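Local coordinates for predicted ATPase of the ABC class (Vibrio vulnificus, PDB 5D6A), which binds the ATP analogue AMP-PNP and probably hydrolyses ATP as an ATPase of the ABC class, at residues Gly513-Trp516 with Tyr517-Gln521; Gly395-Arg398 with Asp399-Ile403. All blocks are in the same frame, centred on the assembly; numbering follows the deposited sequence.

Overall arrangement
The two contacts lie on different helices and in different domains of one chain. Contact 2 comes first, within the P-loop domain, on helix 390-401. Contact 1 follows later, within the MRB1590 C-terminal domain, on helix 506-519. Their centres are about 33 Å apart, and their nearest atoms about 22 Å apart, so they do not touch. Contact 2 is at the end of a helix that feeds strand 404-408 of the mixed sheet, whose strand 260-264 leads to the probable P-loop. Contact 1 lies among helices 468-475, 529-536 and 556-564. One contact thus belongs to the presumed nucleotide-binding core, the other to the C-terminal region, where helices pack together beside short strands.

Contact 1. Residues Gly513-Trp516 with Tyr517-Gln521; sequences GWVW and YQLAQ
Trp514 and Tyr517 form an edge-to-face (T-shaped) aromatic pair on one side of helix 506-519. The edge of the tryptophan six-membered ring meets the face of the tyrosine. The ring centroids are 5.1 Å apart and the planes are turned by 63°. Trp514 CZ3 sits over the middle of the tyrosine ring, and Trp514 CE3 comes to 3.7 Å from Tyr517 CG. The two side chains lie alongside each other and point the same way. Tyr517 has CG anti to its own N (chi1 -179°), whereas Trp514 has CG beside its N (chi1 -71°). These torsions bring the two rings to the same side of the helix. On the opposite face of Tyr517, toward the rim, lies Gln521 NE2, which also makes a weak hydrogen bond to Tyr517 O (3.3 Å).

Two backbone bonds tie the turn that carries the pair. Tyr517 N bonds Gly513 O at 3.1 Å. The bond from Gln518 N to Trp514 O is weak at 3.4 Å, and Gln518 CG lies against the same oxygen. The bonds from Leu519 N to Val515 O and from Ala520 N to Trp516 O continue the helix.

Further out, Tyr517 touches Leu473 and Leu519 touches Leu469, both of helix 468-475. Trp516 packs on helix 556-564 and is edge-to-face with Phe490. The Trp514-Tyr517 contact is aromatic carbon on aromatic carbon, and the polar atom at the other tyrosine face is Gln521 NE2. Dispersion and an edge C-H directed at the pi face, rather than net charge, probably hold the pair.

Contact 2. Residues Gly395-Arg398 with Asp399-Ile403; sequences GQLR and DELEI
Arg398 and Asp399 lie side by side near the C-terminal end of helix 390-401, which belongs to a beta-alpha-beta crossover of the P-loop ATPase fold. The crossover joins the adjacent parallel strands 357-361 and 404-408. The guanidinium and carboxylate planes are only 14° apart, and the acid meets the guanidinium at its edge. Arg398 NE bonds Asp399 OD1 at 2.8 Å on the syn side, though somewhat out of the carboxylate plane, as part of a salt bridge. A weaker bond runs from Arg398 NH2 to the same oxygen (3.4 Å). The arginine reaches this place with CG anti to its N and a bend at chi3 (64°). Its NH1 serves a second acid, Asp420, and Val418 O. The guanidinium is thus gripped from several directions, which should restrict its rotation.

Gln396 and Glu400 also run alongside each other one turn apart. Glu400 OE2 lies 3.7 Å from Gln396 CB, against the aliphatic part of the chain. The amide itself is held by Ala454 O and Arg393.

Leu397 and Leu401 cross at an angle, with Leu397 CD2 4.0 Å from Leu401 CD1. Leu397 also packs on Leu358, and Leu401 on Val351, so this side of the helix faces strand 357-361 and helix 339-352.

Glu402 then takes a positive phi (56°), and the chain turns toward the next strand. Leu397 O accepts a weak bond from Leu401 N and a straighter one from Ile403 N, whose 2.9 Å approach is from above the carbonyl plane.

Contact 1. Residues Gly513-Trp516 with Tyr517-Gln521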
loop_
_atom_site.group_PDB
_atom_site.type_symbol
_atom_site.label_atom_id
_atom_site.label_comp_id
_atom_site.label_asym_id
_atom_site.label_seq_id
_atom_site.Cartn_x
_atom_site.Cartn_y
_atom_site.Cartn_z
ATOM N N GLY A 513 14.527 11.194 5.159
ATOM C CA GLY A 513 13.996 12.382 5.812
ATOM C C GLY A 513 15.093 13.235 6.421
ATOM O O GLY A 513 15.018 14.468 6.392
ATOM N N TRP A 514 16.121 12.594 6.975
ATOM C CA TRP A 514 17.220 13.348 7.580
ATOM C C TRP A 514 18.188 13.937 6.544
ATOM O O TRP A 514 18.982 14.817 6.870
ATOM C CB TRP A 514 17.917 12.539 8.674
ATOM C CG TRP A 514 17.024 12.410 9.867
ATOM C CD1 TRP A 514 16.303 11.316 10.246
ATOM C CD2 TRP A 514 16.693 13.449 10.796
ATOM N NE1 TRP A 514 15.570 11.597 11.371
ATOM C CE2 TRP A 514 15.791 12.900 11.732
ATOM C CE3 TRP A 514 17.085 14.787 10.940
ATOM C CZ2 TRP A 514 15.274 13.640 12.800
ATOM C CZ3 TRP A 514 16.572 15.523 12.001
ATOM C CH2 TRP A 514 15.674 14.947 12.917
ATOM N N VAL A 515 18.106 13.462 5.303
ATOM C CA VAL A 515 18.903 14.038 4.223
ATOM C C VAL A 515 18.204 15.327 3.823
ATOM O O VAL A 515 18.845 16.352 3.610
ATOM C CB VAL A 515 19.027 13.098 3.010
ATOM C CG1 VAL A 515 19.588 13.839 1.805
ATOM C CG2 VAL A 515 19.893 11.898 3.360
ATOM N N TRP A 516 16.878 15.259 3.734
ATOM C CA TRP A 516 16.043 16.422 3.419
ATOM C C TRP A 516 16.329 17.520 4.436
ATOM O O TRP A 516 16.491 18.686 4.078
ATOM C CB TRP A 516 14.566 16.028 3.495
ATOM C CG TRP A 516 14.091 15.121 2.386
ATOM C CD1 TRP A 516 14.859 14.383 1.529
ATOM C CD2 TRP A 516 12.737 14.754 2.120
ATOM N NE1 TRP A 516 14.060 13.644 0.692
ATOM C CE2 TRP A 516 12.753 13.842 1.042
ATOM C CE3 TRP A 516 11.507 15.128 2.669
ATOM C CZ2 TRP A 516 11.589 13.302 0.503
ATOM C CZ3 TRP A 516 10.350 14.590 2.134
ATOM C CH2 TRP A 516 10.399 13.685 1.060
ATOM N N TYR A 517 16.402 17.125 5.706
ATOM C CA TYR A 517 16.684 18.049 6.802
ATOM C C TYR A 517 17.981 18.812 6.551
ATOM O O TYR A 517 18.083 19.988 6.885
ATOM C CB TYR A 517 16.758 17.289 8.136
ATOM C CG TYR A 517 17.035 18.164 9.344
ATOM C CD1 TYR A 517 16.004 18.845 9.987
ATOM C CD2 TYR A 517 18.326 18.301 9.851
ATOM C CE1 TYR A 517 16.250 19.644 11.092
ATOM C CE2 TYR A 517 18.583 19.097 10.957
ATOM C CZ TYR A 517 17.543 19.769 11.574
ATOM O OH TYR A 517 17.794 20.564 12.670
ATOM N N GLN A 518 18.963 18.137 5.960
ATOM C CA GLN A 518 20.253 18.765 5.663
ATOM C C GLN A 518 20.160 19.681 4.451
ATOM O O GLN A 518 20.800 20.734 4.419
ATOM C CB GLN A 518 21.344 17.712 5.455
ATOM C CG GLN A 518 21.662 16.917 6.710
ATOM C CD GLN A 518 22.779 15.917 6.508
ATOM O OE1 GLN A 518 23.503 15.965 5.513
ATOM N NE2 GLN A 518 22.932 15.008 7.463
ATOM N N LEU A 519 19.369 19.282 3.457
ATOM C CA LEU A 519 19.170 20.103 2.267
ATOM C C LEU A 519 18.552 21.435 2.678
ATOM O O LEU A 519 18.868 22.475 2.111
ATOM C CB LEU A 519 18.258 19.400 1.258
ATOM C CG LEU A 519 18.748 18.084 0.639
ATOM C CD1 LEU A 519 17.650 17.465 -0.214
ATOM C CD2 LEU A 519 20.015 18.287 -0.180
ATOM N N ALA A 520 17.687 21.385 3.689
ATOM C CA ALA A 520 17.002 22.573 4.200
ATOM C C ALA A 520 17.932 23.615 4.821
ATOM O O ALA A 520 17.551 24.777 4.950
ATOM C CB ALA A 520 15.947 22.161 5.216
ATOM N N GLN A 521 19.141 23.206 5.198
ATOM C CA GLN A 521 20.106 24.107 5.826
ATOM C C GLN A 521 20.811 25.024 4.827
ATOM O O GLN A 521 21.459 25.987 5.230
ATOM C CB GLN A 521 21.166 23.296 6.578
ATOM C CG GLN A 521 20.612 22.292 7.582
ATOM C CD GLN A 521 19.836 22.931 8.720
ATOM O OE1 GLN A 521 20.137 24.040 9.145
ATOM N NE2 GLN A 521 18.845 22.213 9.236
#

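Contact 2. Residues Gly395-Arg398 with Asp399-Ile403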
loop_
_atom_site.group_PDB
_atom_site.type_symbol
_atom_site.label_atom_id
_atom_site.label_comp_id
_atom_site.label_asym_id
_atom_site.label_seq_id
_atom_site.Cartn_x
_atom_site.Cartn_y
_atom_site.Cartn_z
ATOM N N GLY A 395 15.275 2.022 -27.348
ATOM C CA GLY A 395 16.449 1.774 -28.175
ATOM C C GLY A 395 17.419 2.937 -28.099
ATOM O O GLY A 395 18.633 2.746 -28.037
ATOM N N GLN A 396 16.869 4.148 -28.095
ATOM C CA GLN A 396 17.672 5.366 -28.017
ATOM C C GLN A 396 18.335 5.516 -26.646
ATOM O O GLN A 396 19.461 6.000 -26.553
ATOM C CB GLN A 396 16.808 6.586 -28.354
ATOM C CG GLN A 396 16.298 6.573 -29.791
ATOM C CD GLN A 396 15.326 7.697 -30.106
ATOM O OE1 GLN A 396 14.698 8.265 -29.215
ATOM N NE2 GLN A 396 15.182 8.006 -31.388
ATOM N N LEU A 397 17.646 5.092 -25.588
ATOM C CA LEU A 397 18.200 5.157 -24.235
ATOM C C LEU A 397 19.500 4.366 -24.147
ATOM O O LEU A 397 20.425 4.741 -23.430
ATOM C CB LEU A 397 17.209 4.598 -23.210
ATOM C CG LEU A 397 15.910 5.356 -22.937
ATOM C CD1 LEU A 397 15.018 4.539 -22.017
ATOM C CD2 LEU A 397 16.179 6.722 -22.324
ATOM N N ARG A 398 19.551 3.262 -24.882
ATOM C CA ARG A 398 20.717 2.394 -24.913
ATOM C C ARG A 398 21.843 2.966 -25.759
ATOM O O ARG A 398 22.976 3.084 -25.303
ATOM C CB ARG A 398 20.311 1.048 -25.501
ATOM C CG ARG A 398 21.443 0.056 -25.718
ATOM C CD ARG A 398 20.915 -1.137 -26.489
ATOM N NE ARG A 398 20.471 -0.733 -27.822
ATOM C CZ ARG A 398 19.748 -1.489 -28.645
ATOM N NH1 ARG A 398 19.351 -2.699 -28.278
ATOM N NH2 ARG A 398 19.402 -1.020 -29.837
ATOM N N ASP A 399 21.516 3.309 -26.999
ATOM C CA ASP A 399 22.503 3.807 -27.957
ATOM C C ASP A 399 23.048 5.199 -27.654
ATOM O O ASP A 399 24.208 5.486 -27.957
ATOM C CB ASP A 399 21.895 3.815 -29.363
ATOM C CG ASP A 399 21.421 2.444 -29.807
ATOM O OD1 ASP A 399 21.631 1.457 -29.071
ATOM O OD2 ASP A 399 20.832 2.358 -30.902
ATOM N N GLU A 400 22.221 6.055 -27.058
ATOM C CA GLU A 400 22.618 7.438 -26.779
ATOM C C GLU A 400 23.070 7.676 -25.343
ATOM O O GLU A 400 24.074 8.349 -25.110
ATOM C CB GLU A 400 21.459 8.383 -27.103
ATOM C CG GLU A 400 20.866 8.169 -28.489
ATOM C CD GLU A 400 19.818 9.207 -28.865
ATOM O OE1 GLU A 400 19.693 10.226 -28.153
ATOM O OE2 GLU A 400 19.127 9.011 -29.892
ATOM N N LEU A 401 22.328 7.130 -24.385
ATOM C CA LEU A 401 22.636 7.333 -22.969
ATOM C C LEU A 401 23.285 6.122 -22.303
ATOM O O LEU A 401 23.639 6.180 -21.130
ATOM C CB LEU A 401 21.359 7.714 -22.218
ATOM C CG LEU A 401 20.600 8.914 -22.795
ATOM C CD1 LEU A 401 19.321 9.168 -22.011
ATOM C CD2 LEU A 401 21.474 10.159 -22.812
ATOM N N GLU A 402 23.448 5.034 -23.051
ATOM C CA GLU A 402 24.045 3.808 -22.515
ATOM C C GLU A 402 23.294 3.301 -21.277
ATOM O O GLU A 402 23.899 2.802 -20.328
ATOM C CB GLU A 402 25.541 4.010 -22.226
ATOM C CG GLU A 402 26.349 4.361 -23.470
ATOM C CD GLU A 402 27.843 4.493 -23.209
ATOM O OE1 GLU A 402 28.264 4.389 -22.037
ATOM O OE2 GLU A 402 28.599 4.704 -24.182
ATOM N N ILE A 403 21.968 3.432 -21.307
ATOM C CA ILE A 403 21.113 2.972 -20.213
ATOM C C ILE A 403 20.490 1.626 -20.567
ATOM O O ILE A 403 19.761 1.511 -21.552
ATOM C CB ILE A 403 19.993 3.984 -19.903
ATOM C CG1 ILE A 403 20.600 5.302 -19.406
ATOM C CG2 ILE A 403 19.035 3.415 -18.857
ATOM C CD1 ILE A 403 19.583 6.393 -19.140
#